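Local structure of putative RnfG subunit of electron transport complex (Thermotoga maritima, 3DCZ) at residues A[22-25]-A[26-30]; A[195-198]-A[199-202]. The protein is probably the FMN-carrying RnfG subunit of a membrane-bound complex that couples electron transfer to the pumping of ions across the membrane. All coordinates share one frame; numbering follows the deposited sequence. Where two conformers were deposited one is given.

Overall arrangement
Two short helical stretches are described, both local contacts between neighbours on one helix. Interaction 1 lies on helix 22-31, close to the start of the model; interaction 2 lies on the long C-terminal helix 188-206. Their centres are 20 Å apart and their nearest atoms about 10 Å, so they do not touch. They sit on opposite sides of the chain's centre but share a support, the five-stranded antiparallel sheet: both helices lay side chains on strand 67-77. Thr185, predicted to carry the FMN phosphoryl link, belongs to the unmodelled segment 181-186 just ahead of helix 188-206; the modification is absent from this model, and neither contact can be measured to a flavin.

Interaction 1: residues A[22-25]-A[26-30]; sequences AAKL and SAIKF
Lys24 and Ile28, one turn apart, run side by side and point the same way, and this is the tight, buried side of the stretch. CD1 of Ile28 lies 4.0 Å from CG of Lys24 and almost as near its CE, so the isoleucine tip rides along the aliphatic part of the lysine. Two torsions set this up: Lys24 carries CG opposite its own N (chi1 -177°) and stays extended beyond it, while Ile28 turns CG1 back beside its N, where CG1 comes within 3.3 Å of Lys24 O. The extended lysine delivers NZ to Ile56 O, Thr58 OG1 and Tyr74 OH, three oxygens that would hold the buried ammonium in place. Helix 22-31 packs against strands 110-120 and 67-77 and helix 44-54; Ala27 fits its methyl against Arg117 and Ile119, and Ile28 reaches Ile47 and Val51. Four regular i to i+4 bonds carry the backbone, among them Ile28 N to Lys24 O at 2.9 Å and Lys29 N to Leu25 O at 3.0 Å. The partly exposed flank belongs to Leu25 and Lys29, whose side chains cross at a slant. CG of Leu25 meets CE of Lys29 at 3.9 Å, methine against methylene, with the two leucine methyls little farther off, and NZ continues to salt bridges with Glu44 and Glu48 of helix 44-54. Ala22 and Ser26 form the loose, solvent side: beyond the bond from Ser26 N to Ala22 O, 2.8 Å, their contact amounts to little more than CB of Ser26 resting 3.2 Å from that same carbonyl oxygen.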
loop_
_atom_site.group_PDB
_atom_site.type_symbol
_atom_site.label_atom_id
_atom_site.label_comp_id
_atom_site.label_asym_id
_atom_site.label_seq_id
_atom_site.Cartn_x
_atom_site.Cartn_y
_atom_site.Cartn_z
ATOM N N ALA A 22 3.925 -4.718 17.655
ATOM C CA ALA A 22 3.695 -3.298 17.627
ATOM C C ALA A 22 3.899 -2.764 16.227
ATOM O O ALA A 22 3.041 -2.039 15.758
ATOM C CB ALA A 22 4.572 -2.561 18.633
ATOM N N ALA A 23 4.977 -3.157 15.538
ATOM C CA ALA A 23 5.302 -2.610 14.201
ATOM C C ALA A 23 4.185 -2.858 13.186
ATOM O O ALA A 23 3.772 -1.966 12.437
ATOM C CB ALA A 23 6.598 -3.195 13.669
ATOM N N LYS A 24 3.696 -4.088 13.137
ATOM C CA LYS A 24 2.643 -4.421 12.169
ATOM C C LYS A 24 1.363 -3.618 12.436
ATOM O O LYS A 24 0.790 -2.996 11.531
ATOM C CB LYS A 24 2.344 -5.922 12.191
ATOM C CG LYS A 24 1.326 -6.331 11.161
ATOM C CD LYS A 24 1.120 -7.834 11.099
ATOM C CE LYS A 24 -0.020 -8.168 10.157
ATOM N NZ LYS A 24 -0.193 -9.665 10.046
ATOM N N LEU A 25 0.903 -3.645 13.690
ATOM C CA LEU A 25 -0.296 -2.917 14.063
ATOM C C LEU A 25 -0.127 -1.418 13.817
ATOM O O LEU A 25 -1.040 -0.748 13.322
ATOM C CB LEU A 25 -0.686 -3.213 15.523
ATOM C CG LEU A 25 -1.988 -2.595 15.990
ATOM C CD1 LEU A 25 -3.168 -3.063 15.138
ATOM C CD2 LEU A 25 -2.221 -2.978 17.480
ATOM N N SER A 26 1.046 -0.891 14.128
ATOM C CA SER A 26 1.342 0.520 13.885
ATOM C C SER A 26 1.226 0.851 12.386
ATOM O O SER A 26 0.651 1.875 11.991
ATOM C CB SER A 26 2.747 0.843 14.390
ATOM O OG SER A 26 3.151 2.135 13.985
ATOM N N ALA A 27 1.778 -0.022 11.543
ATOM C CA ALA A 27 1.704 0.142 10.087
ATOM C C ALA A 27 0.283 0.108 9.565
ATOM O O ALA A 27 -0.085 0.891 8.681
ATOM C CB ALA A 27 2.580 -0.908 9.344
ATOM N N ILE A 28 -0.522 -0.834 10.071
ATOM C CA ILE A 28 -1.894 -0.946 9.602
ATOM C C ILE A 28 -2.669 0.313 10.003
ATOM O O ILE A 28 -3.439 0.858 9.208
ATOM C CB ILE A 28 -2.540 -2.202 10.172
ATOM C CG1 ILE A 28 -1.836 -3.413 9.582
ATOM C CG2 ILE A 28 -4.087 -2.229 9.892
ATOM C CD1 ILE A 28 -2.278 -4.782 10.213
ATOM N N LYS A 29 -2.455 0.783 11.218
ATOM C CA LYS A 29 -3.078 2.040 11.673
ATOM C C LYS A 29 -2.645 3.199 10.772
ATOM O O LYS A 29 -3.486 4.001 10.321
ATOM C CB LYS A 29 -2.686 2.349 13.127
ATOM C CG LYS A 29 -3.337 1.461 14.153
ATOM C CD LYS A 29 -2.798 1.731 15.558
ATOM C CE LYS A 29 -3.523 0.930 16.588
ATOM N NZ LYS A 29 -3.058 1.363 17.925
ATOM N N PHE A 30 -1.347 3.273 10.467
ATOM C CA PHE A 30 -0.850 4.377 9.647
ATOM C C PHE A 30 -1.518 4.428 8.274
ATOM O O PHE A 30 -1.968 5.502 7.822
ATOM C CB PHE A 30 0.657 4.291 9.441
ATOM C CG PHE A 30 1.168 5.373 8.548
ATOM C CD1 PHE A 30 1.426 6.633 9.047
ATOM C CD2 PHE A 30 1.366 5.147 7.190
ATOM C CE1 PHE A 30 1.859 7.619 8.238
ATOM C CE2 PHE A 30 1.748 6.146 6.352
ATOM C CZ PHE A 30 2.045 7.401 6.889
#

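Interaction 2: residues A[195-198]-A[199-202]; sequences LNLM and YRYL
Leu197 and Arg200 lie alongside each other on the helix, pointing the same way, and their ends supply the closest meeting of side chains across this stretch. The leucine offers one branch: its CD2 sits 3.9 Å from NH1 of Arg200, approaching the guanidinium obliquely. Arg200 gets there by a bend. Its CG lies opposite the carbonyl carbon, CG brushes Asn196 O at 3.5 Å, and the chain then kinks about CG-CD (chi3 61°), which brings the guanidinium round to the leucine. Arg200 is exposed, and a crystal neighbour touching it may contribute to this pose. Tyr64 of strand 59-64 touches both residues.

The two tyrosines do the reverse. In Tyr199 and Tyr201, with CG opposite their own backbone N (chi1 177° and 179°), both rings lead away from the preceding turn, and CB alone stays near it; CB of Tyr201 is 3.5 Å from Leu197 O. The ring of Tyr201 packs instead on Leu61, Tyr64, Val69 and Leu87. Leu202 folds back, with CG 3.4 Å from Met198 O. The selenomethionine at 198 extends to SE and then bends, packing on Ala102, Phe104 and Leu87, a helix-on-sheet packing in a region assigned largely to the FMN-binding family.

Four i to i+4 bonds hold the helix, from Tyr199 N to Leu195 O at 3.0 Å through to Leu202 N, which meets Met198 O at 2.9 Å. CB of Asn196 points away from residues 199-202, and its OD1 accepts a bond from Leu153 N, tying the helix to the segment after helix 146-151. With backbone amides engaged within the helix and the leucine-arginine meeting limited to van der Waals contact, the shape of the stretch rests on main-chain bonds, and its nonpolar side chains are left for packing on the sheet.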
loop_
_atom_site.group_PDB
_atom_site.type_symbol
_atom_site.label_atom_id
_atom_site.label_comp_id
_atom_site.label_asym_id
_atom_site.label_seq_id
_atom_site.Cartn_x
_atom_site.Cartn_y
_atom_site.Cartn_z
ATOM N N LEU A 195 3.686 -3.283 -4.351
ATOM C CA LEU A 195 2.415 -2.549 -4.467
ATOM C C LEU A 195 1.616 -3.027 -5.692
ATOM O O LEU A 195 0.408 -3.278 -5.613
ATOM C CB LEU A 195 2.691 -1.039 -4.542
ATOM C CG LEU A 195 3.145 -0.448 -3.210
ATOM C CD1 LEU A 195 3.586 1.012 -3.427
ATOM C CD2 LEU A 195 2.034 -0.553 -2.113
ATOM N N ASN A 196 2.304 -3.174 -6.821
ATOM C CA ASN A 196 1.663 -3.647 -8.014
ATOM C C ASN A 196 1.093 -5.064 -7.845
ATOM O O ASN A 196 0.029 -5.394 -8.355
ATOM C CB ASN A 196 2.637 -3.614 -9.182
ATOM C CG ASN A 196 2.818 -2.236 -9.776
ATOM O OD1 ASN A 196 1.891 -1.403 -9.746
ATOM N ND2 ASN A 196 3.982 -2.005 -10.370
ATOM N N LEU A 197 1.820 -5.928 -7.144
ATOM C CA LEU A 197 1.317 -7.266 -6.880
ATOM C C LEU A 197 0.099 -7.284 -5.980
ATOM O O LEU A 197 -0.832 -8.081 -6.184
ATOM C CB LEU A 197 2.430 -8.156 -6.310
ATOM C CG LEU A 197 3.565 -8.496 -7.278
ATOM C CD1 LEU A 197 4.633 -9.283 -6.523
ATOM C CD2 LEU A 197 2.986 -9.253 -8.452
HETATM N N MSE A 198 0.112 -6.453 -4.939
HETATM C CA MSE A 198 -1.025 -6.371 -4.041
HETATM C C MSE A 198 -2.278 -5.922 -4.798
HETATM O O MSE A 198 -3.364 -6.446 -4.596
HETATM C CB MSE A 198 -0.696 -5.417 -2.881
HETATM C CG MSE A 198 0.121 -6.070 -1.801
HETATM SE SE MSE A 198 0.462 -4.734 -0.363
HETATM C CE MSE A 198 1.955 -4.575 -1.139
ATOM N N TYR A 199 -2.095 -4.959 -5.699
ATOM C CA TYR A 199 -3.198 -4.505 -6.556
ATOM C C TYR A 199 -3.702 -5.633 -7.457
ATOM O O TYR A 199 -4.917 -5.856 -7.560
ATOM C CB TYR A 199 -2.767 -3.297 -7.359
ATOM C CG TYR A 199 -3.811 -2.810 -8.331
ATOM C CD1 TYR A 199 -4.957 -2.113 -7.891
ATOM C CD2 TYR A 199 -3.656 -3.016 -9.702
ATOM C CE1 TYR A 199 -5.910 -1.664 -8.814
ATOM C CE2 TYR A 199 -4.615 -2.571 -10.605
ATOM C CZ TYR A 199 -5.728 -1.893 -10.149
ATOM O OH TYR A 199 -6.651 -1.412 -11.087
ATOM N N ARG A 200 -2.775 -6.370 -8.074
ATOM C CA ARG A 200 -3.154 -7.513 -8.880
ATOM C C ARG A 200 -4.001 -8.484 -8.091
ATOM O O ARG A 200 -5.036 -8.937 -8.553
ATOM C CB ARG A 200 -1.937 -8.219 -9.392
ATOM C CG ARG A 200 -1.407 -7.651 -10.642
ATOM C CD ARG A 200 -0.261 -8.532 -11.133
ATOM N NE ARG A 200 -0.640 -9.909 -11.443
ATOM C CZ ARG A 200 0.225 -10.872 -11.799
ATOM N NH1 ARG A 200 1.533 -10.644 -11.814
ATOM N NH2 ARG A 200 -0.200 -12.059 -12.116
ATOM N N TYR A 201 -3.545 -8.791 -6.891
ATOM C CA TYR A 201 -4.265 -9.744 -6.049
ATOM C C TYR A 201 -5.661 -9.238 -5.703
ATOM O O TYR A 201 -6.622 -9.956 -5.857
ATOM C CB TYR A 201 -3.442 -10.025 -4.776
ATOM C CG TYR A 201 -4.153 -10.985 -3.852
ATOM C CD1 TYR A 201 -3.988 -12.355 -4.001
ATOM C CD2 TYR A 201 -5.038 -10.527 -2.879
ATOM C CE1 TYR A 201 -4.656 -13.266 -3.191
ATOM C CE2 TYR A 201 -5.699 -11.451 -2.047
ATOM C CZ TYR A 201 -5.491 -12.813 -2.223
ATOM O OH TYR A 201 -6.123 -13.738 -1.424
ATOM N N LEU A 202 -5.770 -7.987 -5.256
ATOM C CA LEU A 202 -7.090 -7.412 -4.938
ATOM C C LEU A 202 -8.046 -7.462 -6.129
ATOM O O LEU A 202 -9.229 -7.765 -5.984
ATOM C CB LEU A 202 -6.961 -5.964 -4.486
ATOM C CG LEU A 202 -6.391 -5.744 -3.101
ATOM C CD1 LEU A 202 -6.233 -4.229 -2.794
ATOM C CD2 LEU A 202 -7.296 -6.405 -2.067
#